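Local structure of uncharacterized protein (Borrelia turicatae, 5VJ4) at residues D190-G195 with V215-R220. The protein is of unknown function but is a putative surface protein of a relapsing fever spirochete, possibly lipid-binding, whose gene is differentially regulated in the tick-mammalian transmission cycle. Sequence-based numbering, arbitrary orientation.
Sequences DGLVKG and VYYAPR
This contact joins the long helix 176-201 to the short connection before helix 218-222, inside an all-helical fold. Y217 reaches across to helix 176-201 and meets L192 and V193, and all three residues are buried. The CB of Y217 already points to the helix, and with CG anti to the carbonyl carbon (chi1 -78°) the ring lies against L192 and V193. V193 lies over one face of that ring. Its CG2 makes a CH-pi contact 4.2 Å from the Y217 ring centroid, 22° off the ring normal. The methyl sits toward the CG side of the ring, with V193 CG2 to Y217 CG at 3.9 Å. CG2, anti to the carbonyl carbon of V193, is the branch turned to the ring.

L192 meets the far end of the tyrosine, and the two side chains cross at about a right angle. Y217 OH is the atom nearest L192 and touches both its CB and its CD1. L192 CB lies 3.7 Å from Y217 CZ, in an oblique approach. L192 CD1 is 3.8 Å from Y217 CE2. Y217 OH also makes a weak hydrogen bond to D283 of helix 263-301.

R220 NH1 lies over the centre of the opposite ring face, with the guanidinium edge turned to the ring. R220 forms salt bridges with D245 and D283, which probably help hold it there. L192 also touches Y276, V279 and R280 of helix 263-301. A tyrosine ring with a valine methyl on one face and an arginine nitrogen on the other thus packs the 215-217 connection against helix 176-201 in this all-helical fold.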
loop_
_atom_site.group_PDB
_atom_site.type_symbol
_atom_site.label_atom_id
_atom_site.label_comp_id
_atom_site.label_asym_id
_atom_site.label_seq_id
_atom_site.Cartn_x
_atom_site.Cartn_y
_atom_site.Cartn_z
ATOM N N ASP A 190 -0.167 -9.635 -12.164
ATOM C CA ASP A 190 -0.052 -11.070 -11.812
ATOM C C ASP A 190 -0.394 -11.290 -10.347
ATOM O O ASP A 190 -1.308 -12.067 -10.014
ATOM C CB ASP A 190 1.350 -11.620 -12.091
ATOM C CG ASP A 190 1.565 -11.997 -13.560
ATOM O OD1 ASP A 190 0.568 -12.143 -14.303
ATOM O OD2 ASP A 190 2.743 -12.145 -13.972
ATOM N N GLY A 191 0.281 -10.537 -9.485
ATOM C CA GLY A 191 0.075 -10.656 -8.051
ATOM C C GLY A 191 -1.370 -10.518 -7.698
ATOM O O GLY A 191 -1.915 -11.342 -6.963
ATOM N N LEU A 192 -2.008 -9.490 -8.255
ATOM C CA LEU A 192 -3.386 -9.185 -7.889
ATOM C C LEU A 192 -4.299 -10.311 -8.335
ATOM O O LEU A 192 -5.174 -10.748 -7.573
ATOM C CB LEU A 192 -3.812 -7.851 -8.465
ATOM C CG LEU A 192 -3.170 -6.619 -7.809
ATOM C CD1 LEU A 192 -3.250 -5.466 -8.770
ATOM C CD2 LEU A 192 -3.838 -6.246 -6.521
ATOM N N VAL A 193 -4.047 -10.818 -9.538
ATOM C CA VAL A 193 -4.800 -11.951 -10.040
ATOM C C VAL A 193 -4.601 -13.158 -9.141
ATOM O O VAL A 193 -5.601 -13.741 -8.668
ATOM C CB VAL A 193 -4.476 -12.260 -11.502
ATOM C CG1 VAL A 193 -5.297 -13.459 -12.000
ATOM C CG2 VAL A 193 -4.772 -11.034 -12.346
ATOM N N LYS A 194 -3.339 -13.501 -8.858
ATOM C CA LYS A 194 -3.074 -14.639 -7.959
ATOM C C LYS A 194 -3.780 -14.451 -6.619
ATOM O O LYS A 194 -4.291 -15.419 -6.061
ATOM C CB LYS A 194 -1.592 -14.923 -7.812
ATOM C CG LYS A 194 -0.950 -15.432 -9.113
ATOM C CD LYS A 194 0.456 -14.886 -9.309
ATOM C CE LYS A 194 1.422 -15.894 -9.933
ATOM N NZ LYS A 194 1.141 -16.279 -11.344
ATOM N N GLY A 195 -3.877 -13.212 -6.136
ATOM C CA GLY A 195 -4.683 -12.902 -4.938
ATOM C C GLY A 195 -6.135 -13.330 -5.051
ATOM O O GLY A 195 -6.716 -13.931 -4.135
ATOM N N VAL A 215 -11.792 -11.005 -14.774
ATOM C CA VAL A 215 -11.805 -10.353 -16.085
ATOM C C VAL A 215 -11.626 -8.839 -16.005
ATOM O O VAL A 215 -11.394 -8.210 -17.025
ATOM C CB VAL A 215 -13.034 -10.686 -16.950
ATOM C CG1 VAL A 215 -12.976 -12.133 -17.450
ATOM C CG2 VAL A 215 -14.310 -10.359 -16.207
ATOM N N TYR A 216 -11.729 -8.269 -14.806
ATOM C CA TYR A 216 -11.388 -6.878 -14.592
ATOM C C TYR A 216 -10.007 -6.530 -15.155
ATOM O O TYR A 216 -9.724 -5.350 -15.420
ATOM C CB TYR A 216 -11.416 -6.496 -13.101
ATOM C CG TYR A 216 -12.768 -6.534 -12.405
ATOM C CD1 TYR A 216 -13.964 -6.339 -13.106
ATOM C CD2 TYR A 216 -12.849 -6.720 -11.025
ATOM C CE1 TYR A 216 -15.187 -6.342 -12.450
ATOM C CE2 TYR A 216 -14.077 -6.741 -10.361
ATOM C CZ TYR A 216 -15.235 -6.566 -11.079
ATOM O OH TYR A 216 -16.436 -6.602 -10.436
ATOM N N TYR A 217 -9.156 -7.544 -15.333
ATOM C CA TYR A 217 -7.745 -7.299 -15.629
ATOM C C TYR A 217 -7.451 -7.312 -17.123
ATOM O O TYR A 217 -6.423 -6.803 -17.549
ATOM C CB TYR A 217 -6.819 -8.238 -14.801
ATOM C CG TYR A 217 -6.674 -7.756 -13.359
ATOM C CD1 TYR A 217 -7.571 -8.168 -12.378
ATOM C CD2 TYR A 217 -5.674 -6.841 -12.986
ATOM C CE1 TYR A 217 -7.478 -7.699 -11.066
ATOM C CE2 TYR A 217 -5.580 -6.352 -11.674
ATOM C CZ TYR A 217 -6.487 -6.783 -10.716
ATOM O OH TYR A 217 -6.408 -6.325 -9.410
ATOM N N ALA A 218 -8.357 -7.882 -17.918
ATOM C CA ALA A 218 -8.163 -7.955 -19.364
ATOM C C ALA A 218 -7.965 -6.560 -19.999
ATOM O O ALA A 218 -6.918 -6.335 -20.637
ATOM C CB ALA A 218 -9.278 -8.722 -20.011
ATOM N N PRO A 219 -8.914 -5.601 -19.769
ATOM C CA PRO A 219 -8.681 -4.237 -20.190
ATOM C C PRO A 219 -7.321 -3.695 -19.762
ATOM O O PRO A 219 -6.672 -2.975 -20.542
ATOM C CB PRO A 219 -9.740 -3.467 -19.423
ATOM C CG PRO A 219 -10.863 -4.406 -19.304
ATOM C CD PRO A 219 -10.186 -5.693 -19.027
ATOM N N ARG A 220 -6.907 -4.042 -18.537
ATOM C CA ARG A 220 -5.733 -3.452 -17.946
ATOM C C ARG A 220 -4.473 -3.892 -18.680
ATOM O O ARG A 220 -3.537 -3.097 -18.831
ATOM C CB ARG A 220 -5.681 -3.693 -16.435
ATOM C CG ARG A 220 -6.940 -3.218 -15.713
ATOM C CD ARG A 220 -6.956 -3.601 -14.230
ATOM N NE ARG A 220 -8.033 -2.943 -13.512
ATOM C CZ ARG A 220 -8.732 -3.483 -12.516
ATOM N NH1 ARG A 220 -8.483 -4.710 -12.109
ATOM N NH2 ARG A 220 -9.720 -2.800 -11.933
#